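Local coordinates for protein putative angiotensinogen (Lampetra fluviatilis, PDB 5INW) that is a serpin that binds heparin and inhibits thrombin, with heparin promoting the inhibition through a template mechanism, at residues 351-356 against 398-403; 371-376 against 388-393. The protein carries 1 engineered substitution. All coordinates share one frame; numbering follows the deposited sequence.

Interaction 1. Residues 351-356 against 398-403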
# COMPACT_ATOMS: atom_id res chain seq x y z
N LYS A 351 -19.74 -5.85 1.05
CA LYS A 351 -18.95 -6.62 2.03
C LYS A 351 -18.19 -7.64 1.17
O LYS A 351 -18.80 -8.37 0.36
CB LYS A 351 -19.89 -7.30 3.02
CG LYS A 351 -19.31 -8.34 3.98
CD LYS A 351 -20.45 -8.86 4.88
CE LYS A 351 -20.23 -10.22 5.51
NZ LYS A 351 -19.12 -10.31 6.53
N PHE A 352 -16.88 -7.68 1.30
CA PHE A 352 -16.05 -8.42 0.38
C PHE A 352 -14.65 -8.57 0.91
O PHE A 352 -14.24 -7.81 1.78
CB PHE A 352 -15.96 -7.70 -0.96
CG PHE A 352 -15.38 -6.31 -0.87
CD1 PHE A 352 -16.20 -5.24 -0.57
CD2 PHE A 352 -14.04 -6.06 -1.09
CE1 PHE A 352 -15.67 -3.95 -0.47
CE2 PHE A 352 -13.52 -4.78 -0.99
CZ PHE A 352 -14.34 -3.72 -0.69
N LYS A 353 -13.96 -9.60 0.40
CA LYS A 353 -12.52 -9.78 0.61
C LYS A 353 -11.91 -9.96 -0.78
O LYS A 353 -12.25 -10.91 -1.48
CB LYS A 353 -12.23 -10.99 1.50
CG LYS A 353 -10.82 -11.01 2.07
CD LYS A 353 -10.63 -12.18 3.02
CE LYS A 353 -9.43 -11.97 3.93
NZ LYS A 353 -8.98 -13.29 4.49
N ILE A 354 -11.06 -9.03 -1.18
CA ILE A 354 -10.31 -9.15 -2.43
C ILE A 354 -8.80 -9.12 -2.18
O ILE A 354 -8.36 -8.48 -1.23
CB ILE A 354 -10.65 -8.03 -3.42
CG1 ILE A 354 -10.25 -6.63 -2.92
CG2 ILE A 354 -12.13 -8.07 -3.77
CD1 ILE A 354 -9.89 -5.69 -4.05
N SER A 355 -8.03 -9.83 -2.99
CA SER A 355 -6.56 -9.77 -2.90
C SER A 355 -5.94 -9.67 -4.25
O SER A 355 -6.46 -10.22 -5.19
CB SER A 355 -5.99 -10.97 -2.16
OG SER A 355 -6.48 -12.18 -2.66
N VAL A 356 -4.82 -8.96 -4.35
CA VAL A 356 -4.20 -8.58 -5.64
C VAL A 356 -2.71 -8.85 -5.53
O VAL A 356 -2.14 -8.68 -4.47
CB VAL A 356 -4.41 -7.07 -5.87
CG1 VAL A 356 -3.78 -6.62 -7.19
CG2 VAL A 356 -5.90 -6.70 -5.78
N VAL A 398 -4.21 -7.33 0.57
CA VAL A 398 -5.56 -7.83 0.78
C VAL A 398 -6.46 -6.78 1.46
O VAL A 398 -6.01 -6.07 2.34
CB VAL A 398 -5.57 -9.06 1.68
CG1 VAL A 398 -6.98 -9.69 1.71
CG2 VAL A 398 -4.57 -10.08 1.20
N LEU A 399 -7.73 -6.69 1.02
CA LEU A 399 -8.69 -5.74 1.57
C LEU A 399 -9.93 -6.51 1.97
O LEU A 399 -10.47 -7.22 1.17
CB LEU A 399 -9.04 -4.63 0.55
CG LEU A 399 -10.10 -3.63 1.04
CD1 LEU A 399 -9.66 -2.94 2.34
CD2 LEU A 399 -10.42 -2.60 -0.03
N HIS A 400 -10.34 -6.37 3.22
CA HIS A 400 -11.49 -7.05 3.75
C HIS A 400 -12.35 -5.97 4.37
O HIS A 400 -11.93 -5.31 5.29
CB HIS A 400 -11.05 -8.13 4.76
CG HIS A 400 -12.15 -9.03 5.25
ND1 HIS A 400 -12.08 -9.72 6.45
CD2 HIS A 400 -13.36 -9.35 4.72
CE1 HIS A 400 -13.19 -10.43 6.63
NE2 HIS A 400 -13.98 -10.23 5.59
N VAL A 401 -13.51 -5.73 3.81
CA VAL A 401 -14.49 -4.84 4.40
C VAL A 401 -15.67 -5.68 4.94
O VAL A 401 -16.17 -6.60 4.26
CB VAL A 401 -14.97 -3.80 3.35
CG1 VAL A 401 -16.06 -2.92 3.92
CG2 VAL A 401 -13.78 -2.96 2.87
N ASN A 402 -16.11 -5.35 6.16
CA ASN A 402 -17.26 -5.98 6.73
C ASN A 402 -17.98 -5.02 7.66
O ASN A 402 -17.63 -3.86 7.72
CB ASN A 402 -16.87 -7.33 7.36
CG ASN A 402 -16.06 -7.21 8.62
OD1 ASN A 402 -15.79 -6.12 9.17
ND2 ASN A 402 -15.67 -8.37 9.13
N GLU A 403 -19.00 -5.50 8.38
CA GLU A 403 -19.80 -4.68 9.27
C GLU A 403 -19.00 -4.00 10.37
O GLU A 403 -19.37 -2.92 10.77
CB GLU A 403 -20.93 -5.52 9.92
CG GLU A 403 -22.10 -5.89 9.02
CD GLU A 403 -21.87 -7.08 8.09
OE1 GLU A 403 -20.78 -7.67 8.08
OE2 GLU A 403 -22.85 -7.45 7.37

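Interaction 2. Residues 371-376 against 388-393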
# COMPACT_ATOMS: atom_id res chain seq x y z
N SER A 371 17.29 1.47 -13.30
CA SER A 371 18.71 1.18 -13.13
C SER A 371 19.00 0.01 -12.21
O SER A 371 19.68 -0.89 -12.60
CB SER A 371 19.44 2.45 -12.63
OG SER A 371 20.78 2.21 -12.31
N MET A 372 18.42 0.03 -11.02
CA MET A 372 18.63 -1.01 -9.99
C MET A 372 18.36 -2.48 -10.40
O MET A 372 18.78 -3.37 -9.67
CB MET A 372 17.75 -0.71 -8.79
CG MET A 372 16.24 -0.84 -9.05
SD MET A 372 15.35 -0.16 -7.63
CE MET A 372 13.67 -0.55 -8.05
N PHE A 373 17.63 -2.71 -11.52
CA PHE A 373 17.43 -4.04 -12.09
C PHE A 373 18.48 -4.48 -13.13
O PHE A 373 18.50 -5.66 -13.48
CB PHE A 373 16.07 -4.17 -12.78
CG PHE A 373 14.88 -3.79 -11.94
CD1 PHE A 373 14.39 -4.66 -10.98
CD2 PHE A 373 14.21 -2.60 -12.14
CE1 PHE A 373 13.28 -4.33 -10.24
CE2 PHE A 373 13.11 -2.25 -11.38
CZ PHE A 373 12.64 -3.11 -10.42
N SER A 374 19.23 -3.53 -13.72
CA SER A 374 20.36 -3.84 -14.60
C SER A 374 21.42 -4.68 -13.95
O SER A 374 21.63 -4.65 -12.73
CB SER A 374 21.15 -2.59 -14.97
OG SER A 374 20.55 -1.84 -15.95
N TYR A 375 22.20 -5.32 -14.81
CA TYR A 375 23.42 -6.00 -14.39
C TYR A 375 24.51 -4.91 -14.16
O TYR A 375 25.42 -5.08 -13.36
CB TYR A 375 23.73 -7.19 -15.36
CG TYR A 375 22.57 -8.24 -15.27
CD1 TYR A 375 22.71 -9.45 -14.57
CD2 TYR A 375 21.27 -7.95 -15.81
CE1 TYR A 375 21.64 -10.34 -14.46
CE2 TYR A 375 20.20 -8.82 -15.68
CZ TYR A 375 20.37 -10.02 -15.01
OH TYR A 375 19.29 -10.88 -14.89
N GLY A 376 24.33 -3.73 -14.76
CA GLY A 376 25.03 -2.53 -14.35
C GLY A 376 24.37 -1.66 -13.29
O GLY A 376 24.57 -0.44 -13.28
N LEU A 388 25.86 -6.37 -6.85
CA LEU A 388 24.47 -6.75 -6.58
C LEU A 388 23.50 -5.90 -7.41
O LEU A 388 23.78 -4.72 -7.72
CB LEU A 388 24.17 -6.62 -5.09
CG LEU A 388 25.05 -7.41 -4.08
CD1 LEU A 388 24.58 -7.19 -2.68
CD2 LEU A 388 25.06 -8.91 -4.40
N HIS A 389 22.38 -6.53 -7.79
CA HIS A 389 21.29 -5.86 -8.44
C HIS A 389 20.00 -6.40 -7.87
O HIS A 389 19.99 -7.50 -7.30
CB HIS A 389 21.35 -6.07 -9.99
CG HIS A 389 21.21 -7.50 -10.43
ND1 HIS A 389 20.06 -7.99 -11.02
CD2 HIS A 389 22.07 -8.54 -10.38
CE1 HIS A 389 20.22 -9.26 -11.31
NE2 HIS A 389 21.42 -9.63 -10.91
N VAL A 390 18.91 -5.66 -8.09
CA VAL A 390 17.57 -6.14 -7.76
C VAL A 390 17.11 -7.13 -8.83
O VAL A 390 16.88 -6.77 -9.97
CB VAL A 390 16.53 -4.99 -7.71
CG1 VAL A 390 15.16 -5.53 -7.34
CG2 VAL A 390 16.96 -3.91 -6.73
N ASP A 391 16.91 -8.38 -8.43
CA ASP A 391 16.34 -9.40 -9.30
C ASP A 391 14.87 -9.23 -9.50
O ASP A 391 14.42 -9.31 -10.59
CB ASP A 391 16.55 -10.77 -8.69
CG ASP A 391 16.21 -11.87 -9.64
OD1 ASP A 391 16.56 -11.76 -10.84
OD2 ASP A 391 15.62 -12.86 -9.19
N LYS A 392 14.14 -8.99 -8.43
CA LYS A 392 12.72 -9.14 -8.37
C LYS A 392 12.10 -8.31 -7.22
O LYS A 392 12.64 -8.28 -6.09
CB LYS A 392 12.41 -10.63 -8.14
CG LYS A 392 10.91 -10.94 -8.05
CD LYS A 392 10.55 -12.33 -8.56
CE LYS A 392 9.30 -12.31 -9.44
NZ LYS A 392 9.20 -13.50 -10.36
N ILE A 393 10.94 -7.71 -7.51
CA ILE A 393 10.10 -7.03 -6.51
C ILE A 393 8.62 -7.36 -6.64
O ILE A 393 7.99 -7.03 -7.61
CB ILE A 393 10.19 -5.52 -6.66
CG1 ILE A 393 11.62 -5.05 -6.46
CG2 ILE A 393 9.31 -4.83 -5.63
CD1 ILE A 393 11.75 -3.54 -6.44

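Interaction 1. Residues 351-356 against 398-403
F352 lays one face of its ring against V401 and presents its edge to L399. F352 CZ lies 3.7 Å from V401 CG2, and the edge atom F352 CE2 meets L399 CD2. The chi1 of 59°, which sets CG between the backbone N and the carbonyl carbon, swings the ring across to the neighbouring strand. These strands are antiparallel, the pair usually called s6A and s5A of serpin sheet A. I354 lies alongside L399 on the same buried face, its CG1 4.2 Å from L399 CB. Branched and aromatic groups suit this face, where the separate C-terminal peptide chain also packs on F352, I354 and L399.

On the other face K353 and H400 form a non-hydrogen-bonded pair. K353 CD lies over the rim of one face of the H400 ring, 4.1 Å above its plane, while K353 CE reaches V398 CG1. F352 O meets the imidazole edge in its plane, at CD2. Further along, K351 bends at chi4 (66°), and its NZ makes a weak salt bridge of 3.5 Å to E403 OE1; the other carboxylate oxygen, OE2, is hydrogen-bonded to T261, the stronger polar partner of E403.

Four backbone hydrogen bonds tie F352 to V401 and I354 to L399, that from L399 N to I354 O being 2.9 Å long. The chemistry is thus divided: the main-chain N and O of these four residues pair with one another, their apolar side chains fill the buried face, and the lysine and histidine of the opposite face meet through carbon atoms.

Interaction 2. Residues 371-376 against 388-393
A chi1 of -54° sets F373 CG beside the backbone N, anti to the carbonyl carbon, which brings the ring edge to V390 O, whereas M372, with chi1 67° and an extended chain beyond CG, reaches past V390 CG2 to I393. The two side chains belong to a 3-10 turn that follows helix 361-369 and packs against the start of a strand of serpin sheet A. F373 CE1 touches V390 CG1 at 3.7 Å, and its CD1 approaches V390 O near the ring plane. M372 CE and F373 CZ both meet I393 CD1, the former at 3.9 Å. A flexible thioether and a flat ring suit the apolar surface of V390 and I393; T128 and L132 of helix 126-136 pack on M372, and K361 and S365 of helix 361-369 on F373.

Farther out, the rings of Y375 and H389 meet obliquely, centroids 4.4 Å apart and planes at 41°; the tyrosine is poorly ordered, so its exact pose is uncertain. Between V390 and I393 the strand carries a classic beta bulge, with D391 and K392 both facing G415. The backbones are joined by one hydrogen bond, V390 N to M372 O, 2.8 Å.

Overall arrangement
Interactions 1 and 2 grip the two ends of strand 389-401: interaction 2 holds its beginning against a turn, interaction 1 its end against strand 345-359. Their centres lie 33 Å apart, on opposite sides of the chain's centre, and their nearest atoms are about 11 Å apart; they do not touch, but share strand 389-401 and its sheet. Segments 371-376 and 388-393 fall within the sequence that separates 351-356 from 398-403. Along its other edge strand 389-401 pairs with strand 405-417, which in this cleaved serpin is the inserted reactive loop: backbone hydrogen bonds join H400 to E407 near interaction 1, and H389 to M417 near interaction 2.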